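PDB 4N6F: putative thiosugar synthase from Amycolatopsis orientalis, which probably transfers sulphur from a sulphur-carrier protein to a phosphorylated sugar in 2-thiosugar biosynthesis, on a TIM barrel of the thiazole synthase family. Local coordinates for residues A[33-41]-A[61-72]. Numbering follows the deposited sequence.
Sequences YDSVPLVRD and RSSLLLMDLADE. With CA (calcium ion), chain D.
Arg-40 and Glu-72 carry the main polar link: Arg-40 NH2 donates to Glu-72 OE1 at 2.7 Å in a moderately bent bond, entering nearly in line with the C-O bond although the guanidinium and carboxylate planes are turned 42° apart. The same guanidinium holds Asp-41 side-on, NE and NH1 both converging in its plane on Asp-41 OD1 from one face of that carboxylate, which limits the turning of the guanidinium and closes a three-residue salt-bridge network. The bend at chi3 (71°) brings one face of the guanidinium against Pro-37, whose CA lies 3.9 Å above the plane, offset toward the rim. An alanine in place of Arg-40 would probably leave Glu-72 OE1 and the Asp-41 carboxylate without their shared cation. At the far end, Asp-34 OD2 and Arg-61 NH1 form a long salt bridge of 3.6 Å.

Glu-72 divides its two oxygens, since OE2 binds the calcium ion at 2.3 Å. Asp-68, through O and OD1, Asp-71 OD1 and three waters complete seven ligands, a calcium site around the last turn of the helix and the loop after it. The metal probably draws charge from Glu-72, tempering its pull on Arg-40.

Apolar packing centres on Val-36. With CG1 anti to the backbone N, that methyl lies 3.7 Å from Leu-69 CA, while CG2 rests against Asp-68 OD2 and Leu-65. Val-39 CG1 meets Leu-69 CD2 at 3.7 Å, the side chains crossing at about a right angle.

The short helical segments cross at -49°, 9.9 Å apart, as successive outer helices of the TIM barrel; Leu-69 also packs on Phe-51 of strand 50-52, which lies between the two helices in the chain.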
ATOM      1  N   TYR A  33     -17.900  -3.246 -18.609  1.00 57.85           N
ATOM      2  CA  TYR A  33     -17.037  -4.221 -19.283  1.00 56.44           C
ATOM      3  C   TYR A  33     -17.921  -5.143 -20.133  1.00 58.75           C
ATOM      4  O   TYR A  33     -18.926  -5.650 -19.631  1.00 59.24           O
ATOM      5  CB  TYR A  33     -16.296  -5.090 -18.253  1.00 53.01           C
ATOM      6  CG  TYR A  33     -15.347  -4.403 -17.274  1.00 50.08           C
ATOM      7  CD1 TYR A  33     -15.429  -3.036 -16.981  1.00 50.55           C
ATOM      8  CD2 TYR A  33     -14.385  -5.151 -16.597  1.00 49.15           C
ATOM      9  CE1 TYR A  33     -14.567  -2.443 -16.070  1.00 47.69           C
ATOM     10  CE2 TYR A  33     -13.526  -4.568 -15.684  1.00 48.97           C
ATOM     11  CZ  TYR A  33     -13.614  -3.214 -15.423  1.00 48.26           C
ATOM     12  OH  TYR A  33     -12.745  -2.649 -14.512  1.00 45.43           O
ATOM     13  N   ASP A  34     -17.567  -5.372 -21.398  1.00 61.74           N
ATOM     14  CA  ASP A  34     -18.317  -6.349 -22.225  1.00 65.51           C
ATOM     15  C   ASP A  34     -17.496  -7.596 -22.624  1.00 62.18           C
ATOM     16  O   ASP A  34     -17.969  -8.427 -23.408  1.00 61.77           O
ATOM     17  CB  ASP A  34     -18.976  -5.675 -23.455  1.00 68.04           C
ATOM     18  CG  ASP A  34     -17.977  -5.268 -24.543  1.00 71.92           C
ATOM     19  OD1 ASP A  34     -16.748  -5.395 -24.344  1.00 76.95           O
ATOM     20  OD2 ASP A  34     -18.435  -4.809 -25.613  1.00 70.60           O
ATOM     21  N   SER A  35     -16.288  -7.723 -22.060  1.00 56.74           N
ATOM     22  CA  SER A  35     -15.408  -8.882 -22.289  1.00 50.93           C
ATOM     23  C   SER A  35     -15.488  -9.873 -21.110  1.00 47.94           C
ATOM     24  O   SER A  35     -15.112  -9.539 -19.976  1.00 44.99           O
ATOM     25  CB  SER A  35     -13.962  -8.411 -22.496  1.00 49.61           C
ATOM     26  OG  SER A  35     -13.032  -9.481 -22.401  1.00 49.12           O
ATOM     27  N   VAL A  36     -15.970 -11.084 -21.387  1.00 43.80           N
ATOM     28  CA  VAL A  36     -16.187 -12.103 -20.354  1.00 39.78           C
ATOM     29  C   VAL A  36     -14.877 -12.580 -19.711  1.00 40.94           C
ATOM     30  O   VAL A  36     -14.794 -12.659 -18.483  1.00 37.32           O
ATOM     31  CB  VAL A  36     -17.023 -13.287 -20.890  1.00 39.20           C
ATOM     32  CG1 VAL A  36     -17.117 -14.415 -19.868  1.00 39.40           C
ATOM     33  CG2 VAL A  36     -18.415 -12.805 -21.256  1.00 39.16           C
ATOM     34  N   PRO A  37     -13.851 -12.894 -20.528  1.00 42.41           N
ATOM     35  CA  PRO A  37     -12.518 -13.173 -19.989  1.00 41.76           C
ATOM     36  C   PRO A  37     -11.992 -12.118 -19.014  1.00 40.91           C
ATOM     37  O   PRO A  37     -11.463 -12.470 -17.967  1.00 39.30           O
ATOM     38  CB  PRO A  37     -11.639 -13.210 -21.243  1.00 42.38           C
ATOM     39  CG  PRO A  37     -12.548 -13.750 -22.294  1.00 43.56           C
ATOM     40  CD  PRO A  37     -13.925 -13.220 -21.970  1.00 44.25           C
ATOM     41  N   LEU A  38     -12.135 -10.844 -19.369  1.00 41.55           N
ATOM     42  CA  LEU A  38     -11.693  -9.742 -18.517  1.00 42.04           C
ATOM     43  C   LEU A  38     -12.417  -9.747 -17.168  1.00 40.17           C
ATOM     44  O   LEU A  38     -11.786  -9.614 -16.119  1.00 38.98           O
ATOM     45  CB  LEU A  38     -11.924  -8.390 -19.206  1.00 44.02           C
ATOM     46  CG  LEU A  38     -11.621  -7.135 -18.362  1.00 46.93           C
ATOM     47  CD1 LEU A  38     -10.135  -7.059 -18.026  1.00 48.05           C
ATOM     48  CD2 LEU A  38     -12.080  -5.860 -19.049  1.00 47.00           C
ATOM     49  N   VAL A  39     -13.738  -9.867 -17.202  1.00 37.59           N
ATOM     50  CA  VAL A  39     -14.527  -9.863 -15.979  1.00 36.92           C
ATOM     51  C   VAL A  39     -14.080 -11.022 -15.097  1.00 35.65           C
ATOM     52  O   VAL A  39     -13.755 -10.828 -13.930  1.00 33.11           O
ATOM     53  CB  VAL A  39     -16.039  -9.937 -16.265  1.00 36.84           C
ATOM     54  CG1 VAL A  39     -16.828 -10.164 -14.985  1.00 37.52           C
ATOM     55  CG2 VAL A  39     -16.516  -8.656 -16.929  1.00 37.69           C
ATOM     56  N   ARG A  40     -14.038 -12.217 -15.680  1.00 35.39           N
ATOM     57  CA  ARG A  40     -13.621 -13.423 -14.963  1.00 35.72           C
ATOM     58  C   ARG A  40     -12.272 -13.216 -14.277  1.00 34.30           C
ATOM     59  O   ARG A  40     -12.147 -13.394 -13.071  1.00 30.82           O
ATOM     60  CB  ARG A  40     -13.541 -14.600 -15.937  1.00 36.20           C
ATOM     61  CG  ARG A  40     -13.035 -15.916 -15.353  1.00 37.85           C
ATOM     62  CD  ARG A  40     -12.561 -16.832 -16.476  1.00 39.45           C
ATOM     63  NE  ARG A  40     -11.308 -16.347 -17.065  1.00 40.71           N
ATOM     64  CZ  ARG A  40     -10.957 -16.459 -18.347  1.00 42.55           C
ATOM     65  NH1 ARG A  40      -9.790 -15.971 -18.748  1.00 44.30           N
ATOM     66  NH2 ARG A  40     -11.759 -17.028 -19.239  1.00 42.73           N
ATOM     67  N   ASP A  41     -11.270 -12.817 -15.051  1.00 35.42           N
ATOM     68  CA  ASP A  41      -9.903 -12.752 -14.538  1.00 36.63           C
ATOM     69  C   ASP A  41      -9.756 -11.700 -13.452  1.00 34.43           C
ATOM     70  O   ASP A  41      -9.069 -11.905 -12.459  1.00 35.42           O
ATOM     71  CB  ASP A  41      -8.914 -12.465 -15.671  1.00 39.44           C
ATOM     72  CG  ASP A  41      -8.765 -13.635 -16.643  1.00 40.97           C
ATOM     73  OD1 ASP A  41      -8.897 -14.820 -16.233  1.00 42.52           O
ATOM     74  OD2 ASP A  41      -8.499 -13.360 -17.831  1.00 45.08           O
ATOM     75  N   ARG A  61     -28.742  -9.739 -25.367  1.00 35.78           N
ATOM     76  CA  ARG A  61     -27.321  -9.471 -25.206  1.00 37.86           C
ATOM     77  C   ARG A  61     -26.846  -9.709 -23.762  1.00 39.18           C
ATOM     78  O   ARG A  61     -25.905 -10.457 -23.534  1.00 38.59           O
ATOM     79  CB  ARG A  61     -26.998  -8.039 -25.611  1.00 39.25           C
ATOM     80  CG  ARG A  61     -25.515  -7.744 -25.564  1.00 41.99           C
ATOM     81  CD  ARG A  61     -25.200  -6.353 -26.059  1.00 45.51           C
ATOM     82  NE  ARG A  61     -23.895  -6.329 -26.709  1.00 50.21           N
ATOM     83  CZ  ARG A  61     -22.741  -6.017 -26.124  1.00 54.07           C
ATOM     84  NH1 ARG A  61     -21.628  -6.045 -26.850  1.00 55.43           N
ATOM     85  NH2 ARG A  61     -22.680  -5.669 -24.832  1.00 54.99           N
ATOM     86  N   SER A  62     -27.503  -9.083 -22.792  1.00 39.32           N
ATOM     87  CA  SER A  62     -27.073  -9.244 -21.411  1.00 41.22           C
ATOM     88  C   SER A  62     -27.316 -10.682 -20.911  1.00 40.61           C
ATOM     89  O   SER A  62     -26.542 -11.187 -20.093  1.00 39.43           O
ATOM     90  CB  SER A  62     -27.707  -8.185 -20.488  1.00 40.12           C
ATOM     91  OG  SER A  62     -28.927  -8.638 -19.945  1.00 43.46           O
ATOM     92  N   SER A  63     -28.356 -11.353 -21.410  1.00 39.90           N
ATOM     93  CA  SER A  63     -28.604 -12.751 -21.017  1.00 41.21           C
ATOM     94  C   SER A  63     -27.501 -13.679 -21.513  1.00 39.77           C
ATOM     95  O   SER A  63     -27.082 -14.582 -20.800  1.00 41.41           O
ATOM     96  CB  SER A  63     -29.968 -13.254 -21.509  1.00 41.80           C
ATOM     97  OG  SER A  63     -31.018 -12.624 -20.794  1.00 44.94           O
ATOM     98  N   LEU A  64     -27.023 -13.444 -22.730  1.00 38.51           N
ATOM     99  CA  LEU A  64     -25.943 -14.256 -23.297  1.00 39.26           C
ATOM    100  C   LEU A  64     -24.598 -14.004 -22.633  1.00 36.65           C
ATOM    101  O   LEU A  64     -23.825 -14.932 -22.451  1.00 36.05           O
ATOM    102  CB  LEU A  64     -25.817 -14.022 -24.803  1.00 40.56           C
ATOM    103  CG  LEU A  64     -26.963 -14.533 -25.680  1.00 41.52           C
ATOM    104  CD1 LEU A  64     -26.616 -14.265 -27.138  1.00 41.71           C
ATOM    105  CD2 LEU A  64     -27.222 -16.014 -25.446  1.00 42.26           C
ATOM    106  N   LEU A  65     -24.314 -12.752 -22.288  1.00 35.75           N
ATOM    107  CA  LEU A  65     -23.087 -12.417 -21.564  1.00 35.65           C
ATOM    108  C   LEU A  65     -23.080 -13.061 -20.176  1.00 34.97           C
ATOM    109  O   LEU A  65     -22.068 -13.622 -19.755  1.00 34.35           O
ATOM    110  CB  LEU A  65     -22.907 -10.899 -21.443  1.00 36.97           C
ATOM    111  CG  LEU A  65     -22.609 -10.114 -22.730  1.00 38.98           C
ATOM    112  CD1 LEU A  65     -22.587  -8.620 -22.433  1.00 37.69           C
ATOM    113  CD2 LEU A  65     -21.296 -10.539 -23.385  1.00 39.59           C
ATOM    114  N   LEU A  66     -24.208 -12.996 -19.473  1.00 34.71           N
ATOM    115  CA  LEU A  66     -24.309 -13.637 -18.161  1.00 36.94           C
ATOM    116  C   LEU A  66     -24.072 -15.148 -18.255  1.00 37.04           C
ATOM    117  O   LEU A  66     -23.259 -15.693 -17.509  1.00 37.60           O
ATOM    118  CB  LEU A  66     -25.657 -13.354 -17.482  1.00 36.98           C
ATOM    119  CG  LEU A  66     -25.783 -13.964 -16.077  1.00 38.87           C
ATOM    120  CD1 LEU A  66     -24.838 -13.261 -15.103  1.00 38.73           C
ATOM    121  CD2 LEU A  66     -27.220 -13.939 -15.564  1.00 39.84           C
ATOM    122  N   MET A  67     -24.781 -15.817 -19.160  1.00 38.35           N
ATOM    123  CA  MET A  67     -24.611 -17.268 -19.349  1.00 41.25           C
ATOM    124  C   MET A  67     -23.175 -17.623 -19.738  1.00 37.34           C
ATOM    125  O   MET A  67     -22.633 -18.617 -19.260  1.00 34.38           O
ATOM    126  CB  MET A  67     -25.601 -17.822 -20.386  1.00 46.18           C
ATOM    127  CG  MET A  67     -27.027 -18.006 -19.866  1.00 52.88           C
ATOM    128  SD  MET A  67     -27.264 -19.343 -18.651  1.00 64.15           S
ATOM    129  CE  MET A  67     -27.345 -18.416 -17.114  1.00 60.14           C
ATOM    130  N   ASP A  68     -22.558 -16.798 -20.581  1.00 34.73           N
ATOM    131  CA  ASP A  68     -21.138 -16.957 -20.894  1.00 34.62           C
ATOM    132  C   ASP A  68     -20.272 -16.851 -19.621  1.00 34.10           C
ATOM    133  O   ASP A  68     -19.382 -17.669 -19.408  1.00 32.62           O
ATOM    134  CB  ASP A  68     -20.699 -15.918 -21.945  1.00 35.14           C
ATOM    135  CG  ASP A  68     -19.358 -16.259 -22.613  1.00 35.09           C
ATOM    136  OD1 ASP A  68     -18.743 -17.288 -22.270  1.00 36.41           O
ATOM    137  OD2 ASP A  68     -18.916 -15.494 -23.502  1.00 36.05           O
ATOM    138  N   LEU A  69     -20.543 -15.864 -18.769  1.00 33.50           N
ATOM    139  CA  LEU A  69     -19.745 -15.667 -17.552  1.00 31.68           C
ATOM    140  C   LEU A  69     -19.991 -16.760 -16.509  1.00 32.56           C
ATOM    141  O   LEU A  69     -19.073 -17.154 -15.792  1.00 31.14           O
ATOM    142  CB  LEU A  69     -20.038 -14.299 -16.941  1.00 32.70           C
ATOM    143  CG  LEU A  69     -19.191 -13.873 -15.735  1.00 33.41           C
ATOM    144  CD1 LEU A  69     -17.702 -13.787 -16.074  1.00 33.72           C
ATOM    145  CD2 LEU A  69     -19.698 -12.536 -15.222  1.00 33.84           C
ATOM    146  N   ALA A  70     -21.224 -17.257 -16.451  1.00 33.02           N
ATOM    147  CA  ALA A  70     -21.658 -18.169 -15.390  1.00 35.28           C
ATOM    148  C   ALA A  70     -20.965 -19.536 -15.353  1.00 36.53           C
ATOM    149  O   ALA A  70     -20.922 -20.154 -14.297  1.00 37.13           O
ATOM    150  CB  ALA A  70     -23.170 -18.363 -15.453  1.00 35.41           C
ATOM    151  N   ASP A  71     -20.437 -20.023 -16.476  1.00 38.60           N
ATOM    152  CA  ASP A  71     -19.704 -21.305 -16.456  1.00 40.46           C
ATOM    153  C   ASP A  71     -18.188 -21.126 -16.323  1.00 41.95           C
ATOM    154  O   ASP A  71     -17.440 -22.099 -16.403  1.00 45.07           O
ATOM    155  CB  ASP A  71     -20.042 -22.178 -17.675  1.00 41.25           C
ATOM    156  CG  ASP A  71     -19.510 -21.613 -18.983  1.00 43.16           C
ATOM    157  OD1 ASP A  71     -18.956 -20.496 -19.000  1.00 43.78           O
ATOM    158  OD2 ASP A  71     -19.645 -22.299 -20.013  1.00 47.85           O
ATOM    159  N   GLU A  72     -17.743 -19.891 -16.126  1.00 41.86           N
ATOM    160  CA  GLU A  72     -16.324 -19.606 -15.915  1.00 43.60           C
ATOM    161  C   GLU A  72     -16.013 -19.000 -14.551  1.00 41.72           C
ATOM    162  O   GLU A  72     -14.863 -19.008 -14.133  1.00 42.03           O
ATOM    163  CB  GLU A  72     -15.819 -18.683 -17.011  1.00 45.17           C
ATOM    164  CG  GLU A  72     -15.731 -19.381 -18.348  1.00 45.98           C
ATOM    165  CD  GLU A  72     -15.417 -18.428 -19.466  1.00 46.10           C
ATOM    166  OE1 GLU A  72     -14.325 -17.827 -19.424  1.00 46.30           O
ATOM    167  OE2 GLU A  72     -16.258 -18.287 -20.384  1.00 46.91           O
TER
HETATM  168 CA    CA D 302     -18.265 -19.230 -21.069  1.00 41.79          CA
HETATM  169  O   HOH W   1     -16.666 -21.544 -21.215  1.00 52.55           O
HETATM  170  O   HOH W   2     -20.107 -20.232 -22.102  1.00 36.99           O
HETATM  171  O   HOH W   3     -16.830 -19.208 -23.325  1.00 51.56           O